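Local coordinates for putative acetyltransferase (Streptococcus mutans, PDB 4E2A), which probably transfers acyl groups, most likely acetyl from acetyl-coenzyme A, as a member of the GNAT family of N-acetyltransferases, at residues Gln117-Leu122 against Trp161-Val166; Asp124-Gln129 against Gln155-Ser160. All blocks are in the same frame, centred on the assembly; numbering follows the deposited sequence.

Each interaction has one segment on one of two neighbouring parallel strands of the mixed GNAT sheet: 161-167 in interaction 1, 125-133 in interaction 2. Their centres lie about 9 Å apart. Interaction 1 lays the loop 117-122 over the Trp163 side chain; interaction 2 joins the start of strand 125-133 to the turn that leaves helix 142-157 and leads into strand 161-167. Along the chain, interaction 2 is nested inside the loop closed by interaction 1. They touch directly: Phe126 N lies 2.8 Å from Trp161 O, a probable hydrogen bond between the strands. As in other GNAT enzymes, this parallel pair probably splays apart farther along to admit acetyl-coenzyme A.

Interaction 1 (Gln117-Leu122 against Trp161-Val166); sequences QTEQVL and WVWLGV
Trp163, on strand 161-167, carries most of the strand's side of this contact, its indole reaching under the loop 117-122. From the backbone outward, its CB packs against Leu122 CD1 at 4.2 Å. CG sits between the backbone N and the carbonyl carbon (chi1 70°), which lifts the ring off the strand toward the loop. NE1 then donates to Gln117 OE1 at 3.0 Å. This bond is nearly straight (N-H...O 166°), and the N-H arrives in the carbonyl plane of the amide; the oxygen also lies close to the indole plane, at its edge, although the amide and ring planes are 54° apart. Farther along, CZ2 passes 3.7 Å from the backbone Glu119 O, and CH2 ends 3.9 Å from Thr118 OG1, whose hydroxyl is hydrogen-bonded to Glu127 of the adjacent strand. Val121 CG2 comes down over one face of the six-membered ring, 4.0 Å from its centroid, a CH-pi contact. At the start of the strand, Leu122 CD1 also meets Trp161 CB at 3.9 Å, crossing that side chain at about a right angle. The Gln117 amide is gripped at both ends, since its NE2 is hydrogen-bonded to Gly114 O while OE1 accepts the indole N-H; this fixes which way round the amide lies. The loop between strands 104-113 and 125-133, without regular structure here, is thus fitted to the sheet in two ways: the Gln117 bond satisfies the N-H of a buried indole, while Val121 packs on its face.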
loop_
_atom_site.group_PDB
_atom_site.type_symbol
_atom_site.label_atom_id
_atom_site.label_comp_id
_atom_site.label_asym_id
_atom_site.label_seq_id
_atom_site.Cartn_x
_atom_site.Cartn_y
_atom_site.Cartn_z
ATOM N N GLN B 117 -1.761 -5.565 13.775
ATOM C CA GLN B 117 -1.943 -4.232 13.236
ATOM C C GLN B 117 -1.488 -4.231 11.779
ATOM O O GLN B 117 -0.584 -4.980 11.391
ATOM C CB GLN B 117 -1.177 -3.180 14.050
ATOM C CG GLN B 117 -1.533 -3.141 15.546
ATOM C CD GLN B 117 -0.622 -2.196 16.322
ATOM O OE1 GLN B 117 -0.747 -0.967 16.238
ATOM N NE2 GLN B 117 0.302 -2.766 17.072
ATOM N N THR B 118 -2.121 -3.396 10.969
ATOM C CA THR B 118 -1.778 -3.326 9.553
ATOM C C THR B 118 -0.377 -2.763 9.338
ATOM O O THR B 118 0.264 -3.051 8.328
ATOM C CB THR B 118 -2.800 -2.496 8.749
ATOM O OG1 THR B 118 -2.805 -1.136 9.203
ATOM C CG2 THR B 118 -4.201 -3.082 8.890
ATOM N N GLU B 119 0.085 -1.958 10.290
ATOM C CA GLU B 119 1.417 -1.357 10.230
ATOM C C GLU B 119 1.986 -1.242 11.632
ATOM O O GLU B 119 1.260 -0.952 12.578
ATOM C CB GLU B 119 1.363 0.030 9.580
ATOM C CG GLU B 119 1.022 0.002 8.096
ATOM C CD GLU B 119 0.824 1.387 7.500
ATOM O OE1 GLU B 119 0.497 2.325 8.259
ATOM O OE2 GLU B 119 0.995 1.534 6.265
ATOM N N GLN B 120 3.285 -1.480 11.773
ATOM C CA GLN B 120 3.940 -1.257 13.055
ATOM C C GLN B 120 4.485 0.164 13.095
ATOM O O GLN B 120 5.585 0.429 12.603
ATOM C CB GLN B 120 5.069 -2.268 13.287
ATOM C CG GLN B 120 4.609 -3.710 13.428
ATOM C CD GLN B 120 3.609 -3.906 14.560
ATOM O OE1 GLN B 120 3.827 -3.464 15.693
ATOM N NE2 GLN B 120 2.502 -4.566 14.252
ATOM N N VAL B 121 3.706 1.078 13.671
ATOM C CA VAL B 121 4.083 2.486 13.706
ATOM C C VAL B 121 4.241 3.051 15.128
ATOM O O VAL B 121 4.947 4.036 15.334
ATOM C CB VAL B 121 3.118 3.351 12.868
ATOM C CG1 VAL B 121 3.381 3.148 11.388
ATOM C CG2 VAL B 121 1.660 3.028 13.222
ATOM N N LEU B 122 3.600 2.416 16.104
ATOM C CA LEU B 122 3.705 2.847 17.491
ATOM C C LEU B 122 3.923 1.655 18.393
ATOM O O LEU B 122 3.619 0.526 18.026
ATOM C CB LEU B 122 2.422 3.563 17.938
ATOM C CG LEU B 122 2.035 4.841 17.207
ATOM C CD1 LEU B 122 0.614 5.285 17.606
ATOM C CD2 LEU B 122 3.090 5.938 17.500
ATOM N N TRP B 161 -1.786 3.815 23.131
ATOM C CA TRP B 161 -2.280 4.617 22.008
ATOM C C TRP B 161 -3.364 3.883 21.198
ATOM O O TRP B 161 -3.351 2.656 21.069
ATOM C CB TRP B 161 -1.123 5.045 21.077
ATOM C CG TRP B 161 -0.005 5.731 21.780
ATOM C CD1 TRP B 161 1.152 5.166 22.224
ATOM C CD2 TRP B 161 0.063 7.119 22.145
ATOM N NE1 TRP B 161 1.941 6.114 22.840
ATOM C CE2 TRP B 161 1.294 7.316 22.806
ATOM C CE3 TRP B 161 -0.801 8.205 21.977
ATOM C CZ2 TRP B 161 1.682 8.564 23.301
ATOM C CZ3 TRP B 161 -0.406 9.448 22.475
ATOM C CH2 TRP B 161 0.823 9.610 23.121
ATOM N N VAL B 162 -4.314 4.652 20.693
ATOM C CA VAL B 162 -5.222 4.173 19.659
ATOM C C VAL B 162 -4.956 5.060 18.449
ATOM O O VAL B 162 -4.768 6.274 18.583
ATOM C CB VAL B 162 -6.700 4.237 20.126
ATOM C CG1 VAL B 162 -7.084 5.651 20.510
ATOM C CG2 VAL B 162 -7.655 3.698 19.046
ATOM N N TRP B 163 -4.869 4.447 17.275
ATOM C CA TRP B 163 -4.572 5.175 16.056
ATOM C C TRP B 163 -5.420 4.732 14.861
ATOM O O TRP B 163 -6.015 3.653 14.850
ATOM C CB TRP B 163 -3.078 5.057 15.712
ATOM C CG TRP B 163 -2.662 3.694 15.271
ATOM C CD1 TRP B 163 -2.371 2.633 16.069
ATOM C CD2 TRP B 163 -2.491 3.241 13.920
ATOM N NE1 TRP B 163 -2.007 1.557 15.304
ATOM C CE2 TRP B 163 -2.078 1.896 13.992
ATOM C CE3 TRP B 163 -2.638 3.844 12.670
ATOM C CZ2 TRP B 163 -1.816 1.135 12.841
ATOM C CZ3 TRP B 163 -2.381 3.085 11.531
ATOM C CH2 TRP B 163 -1.983 1.746 11.627
ATOM N N LEU B 164 -5.464 5.585 13.845
ATOM C CA LEU B 164 -6.138 5.252 12.607
ATOM C C LEU B 164 -5.519 6.068 11.473
ATOM O O LEU B 164 -4.789 7.023 11.715
ATOM C CB LEU B 164 -7.645 5.503 12.735
ATOM C CG LEU B 164 -8.091 6.865 13.281
ATOM C CD1 LEU B 164 -8.026 7.873 12.169
ATOM C CD2 LEU B 164 -9.520 6.775 13.815
ATOM N N GLY B 165 -5.785 5.662 10.239
ATOM C CA GLY B 165 -5.294 6.382 9.083
ATOM C C GLY B 165 -6.406 7.167 8.431
ATOM O O GLY B 165 -7.545 6.722 8.405
ATOM N N VAL B 166 -6.077 8.345 7.909
ATOM C CA VAL B 166 -7.053 9.155 7.196
ATOM C C VAL B 166 -6.395 9.785 5.967
ATOM O O VAL B 166 -5.230 10.179 6.007
ATOM C CB VAL B 166 -7.656 10.269 8.097
ATOM C CG1 VAL B 166 -6.568 11.250 8.531
ATOM C CG2 VAL B 166 -8.783 11.004 7.373
#

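Interaction 2 (Asp124-Gln129 against Gln155-Ser160); sequences DAFEIQ and QISGLS
Asp124 and Leu159 bring the two backbones to within 5.1 Å, CA to CA, where the start of strand 125-133 meets the turn after helix 142-157. The touching parts run 122° apart, so they meet at one place and do not pair along their length. One hydrogen bond crosses there: Ser160 N donates to Asp124 O at 2.7 Å. Gly158, with positive phi, takes the chain out of the helix, and the Ser157 hydroxyl steadies the turn by accepting from Leu159 N at 3.1 Å, an ST turn; the same OG is also bonded to Ala154 O.

Leu159 is the main side chain. Its CB rests 3.2 Å from Asp124 O, beside the backbone bond. With CG anti to the carbonyl carbon, chi1 -61° turns the branch toward the strand, where the two methyls take different partners: CD1 reaches Ala125 O at 3.5 Å and Phe126 CB at 3.9 Å, near the plane of the Phe126 ring at its edge, while CD2 lies 3.8 Å from Asp124 OD2. The Phe126 side chain, with CG anti to the backbone N (chi1 -178°), brings ring atom CD1 to 4.0 Å from both CB and OG of Ser157. The Ser160 hydroxyl lies near Asp124 CB.

The contact belongs to the beta-alpha-beta unit of strand 125-133, helix 142-157 and strand 161-167. Phe126 continues inward between sheet and helix, touching Ala154 of the helix, Val111 of strand 104-113 and Val162 of strand 161-167, while Leu159 also packs on Trp113, at the end of strand 104-113.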
loop_
_atom_site.group_PDB
_atom_site.type_symbol
_atom_site.label_atom_id
_atom_site.label_comp_id
_atom_site.label_asym_id
_atom_site.label_seq_id
_atom_site.Cartn_x
_atom_site.Cartn_y
_atom_site.Cartn_z
ATOM N N ASP B 124 2.922 -0.358 21.935
ATOM C CA ASP B 124 1.806 -0.461 22.865
ATOM C C ASP B 124 0.561 0.208 22.318
ATOM O O ASP B 124 -0.109 0.966 23.050
ATOM C CB ASP B 124 2.154 0.197 24.202
ATOM C CG ASP B 124 2.790 -0.761 25.169
ATOM O OD1 ASP B 124 3.725 -0.344 25.891
ATOM O OD2 ASP B 124 2.352 -1.931 25.203
ATOM N N ALA B 125 0.264 -0.083 21.049
ATOM C CA ALA B 125 -0.799 0.590 20.299
ATOM C C ALA B 125 -1.948 -0.335 19.871
ATOM O O ALA B 125 -1.778 -1.554 19.784
ATOM C CB ALA B 125 -0.219 1.301 19.090
ATOM N N PHE B 126 -3.094 0.293 19.583
ATOM C CA PHE B 126 -4.372 -0.333 19.237
ATOM C C PHE B 126 -4.910 0.407 17.988
ATOM O O PHE B 126 -4.997 1.632 17.978
ATOM C CB PHE B 126 -5.305 -0.146 20.450
ATOM C CG PHE B 126 -6.679 -0.763 20.326
ATOM C CD1 PHE B 126 -7.034 -1.862 21.114
ATOM C CD2 PHE B 126 -7.645 -0.193 19.523
ATOM C CE1 PHE B 126 -8.307 -2.421 21.053
ATOM C CE2 PHE B 126 -8.941 -0.743 19.454
ATOM C CZ PHE B 126 -9.268 -1.855 20.217
ATOM N N GLU B 127 -5.274 -0.344 16.952
ATOM C CA GLU B 127 -5.646 0.210 15.654
ATOM C C GLU B 127 -7.143 0.061 15.383
ATOM O O GLU B 127 -7.700 -1.003 15.568
ATOM C CB GLU B 127 -4.868 -0.497 14.526
ATOM C CG GLU B 127 -5.317 -0.096 13.117
ATOM C CD GLU B 127 -4.676 -0.939 12.005
ATOM O OE1 GLU B 127 -3.995 -1.933 12.301
ATOM O OE2 GLU B 127 -4.864 -0.603 10.822
ATOM N N ILE B 128 -7.791 1.134 14.957
ATOM C CA ILE B 128 -9.152 1.019 14.439
ATOM C C ILE B 128 -9.025 0.945 12.917
ATOM O O ILE B 128 -8.650 1.931 12.271
ATOM C CB ILE B 128 -10.045 2.191 14.890
ATOM C CG1 ILE B 128 -10.050 2.288 16.424
ATOM C CG2 ILE B 128 -11.468 1.999 14.375
ATOM C CD1 ILE B 128 -10.519 3.669 16.951
ATOM N N GLN B 129 -9.278 -0.243 12.364
ATOM C CA GLN B 129 -8.969 -0.533 10.956
ATOM C C GLN B 129 -10.165 -0.341 10.021
ATOM O O GLN B 129 -10.028 0.270 8.955
ATOM C CB GLN B 129 -8.419 -1.969 10.797
ATOM C CG GLN B 129 -7.973 -2.316 9.353
ATOM C CD GLN B 129 -7.880 -3.822 9.078
ATOM O OE1 GLN B 129 -7.749 -4.635 9.996
ATOM N NE2 GLN B 129 -7.945 -4.195 7.799
ATOM N N GLN B 155 -9.462 1.888 25.505
ATOM C CA GLN B 155 -9.202 2.306 26.874
ATOM C C GLN B 155 -9.042 1.082 27.778
ATOM O O GLN B 155 -8.092 0.978 28.550
ATOM C CB GLN B 155 -10.346 3.184 27.365
ATOM C CG GLN B 155 -9.949 4.183 28.439
ATOM C CD GLN B 155 -8.994 5.266 27.931
ATOM O OE1 GLN B 155 -9.314 6.020 27.004
ATOM N NE2 GLN B 155 -7.816 5.345 28.543
ATOM N N ILE B 156 -9.967 0.140 27.649
ATOM C CA ILE B 156 -9.954 -1.085 28.443
ATOM C C ILE B 156 -8.743 -1.998 28.137
ATOM O O ILE B 156 -8.365 -2.841 28.951
ATOM C CB ILE B 156 -11.282 -1.842 28.242
ATOM C CG1 ILE B 156 -12.406 -1.102 28.975
ATOM C CG2 ILE B 156 -11.187 -3.291 28.718
ATOM C CD1 ILE B 156 -13.798 -1.568 28.597
ATOM N N SER B 157 -8.133 -1.819 26.970
ATOM C CA SER B 157 -7.046 -2.694 26.535
ATOM C C SER B 157 -5.787 -2.486 27.371
ATOM O O SER B 157 -4.915 -3.355 27.440
ATOM C CB SER B 157 -6.703 -2.434 25.077
ATOM O OG SER B 157 -6.026 -1.194 24.925
ATOM N N GLY B 158 -5.687 -1.312 27.980
ATOM C CA GLY B 158 -4.530 -0.970 28.779
ATOM C C GLY B 158 -3.327 -0.579 27.945
ATOM O O GLY B 158 -2.250 -0.372 28.486
ATOM N N LEU B 159 -3.500 -0.485 26.627
ATOM C CA LEU B 159 -2.418 -0.033 25.755
ATOM C C LEU B 159 -2.255 1.490 25.869
ATOM O O LEU B 159 -3.037 2.151 26.553
ATOM C CB LEU B 159 -2.660 -0.490 24.311
ATOM C CG LEU B 159 -2.722 -2.015 24.182
ATOM C CD1 LEU B 159 -3.288 -2.453 22.842
ATOM C CD2 LEU B 159 -1.337 -2.617 24.417
ATOM N N SER B 160 -1.225 2.038 25.227
ATOM C CA SER B 160 -0.901 3.451 25.381
ATOM C C SER B 160 -1.537 4.356 24.326
ATOM O O SER B 160 -1.810 5.513 24.607
ATOM C CB SER B 160 0.613 3.667 25.422
ATOM O OG SER B 160 1.162 3.050 26.575
#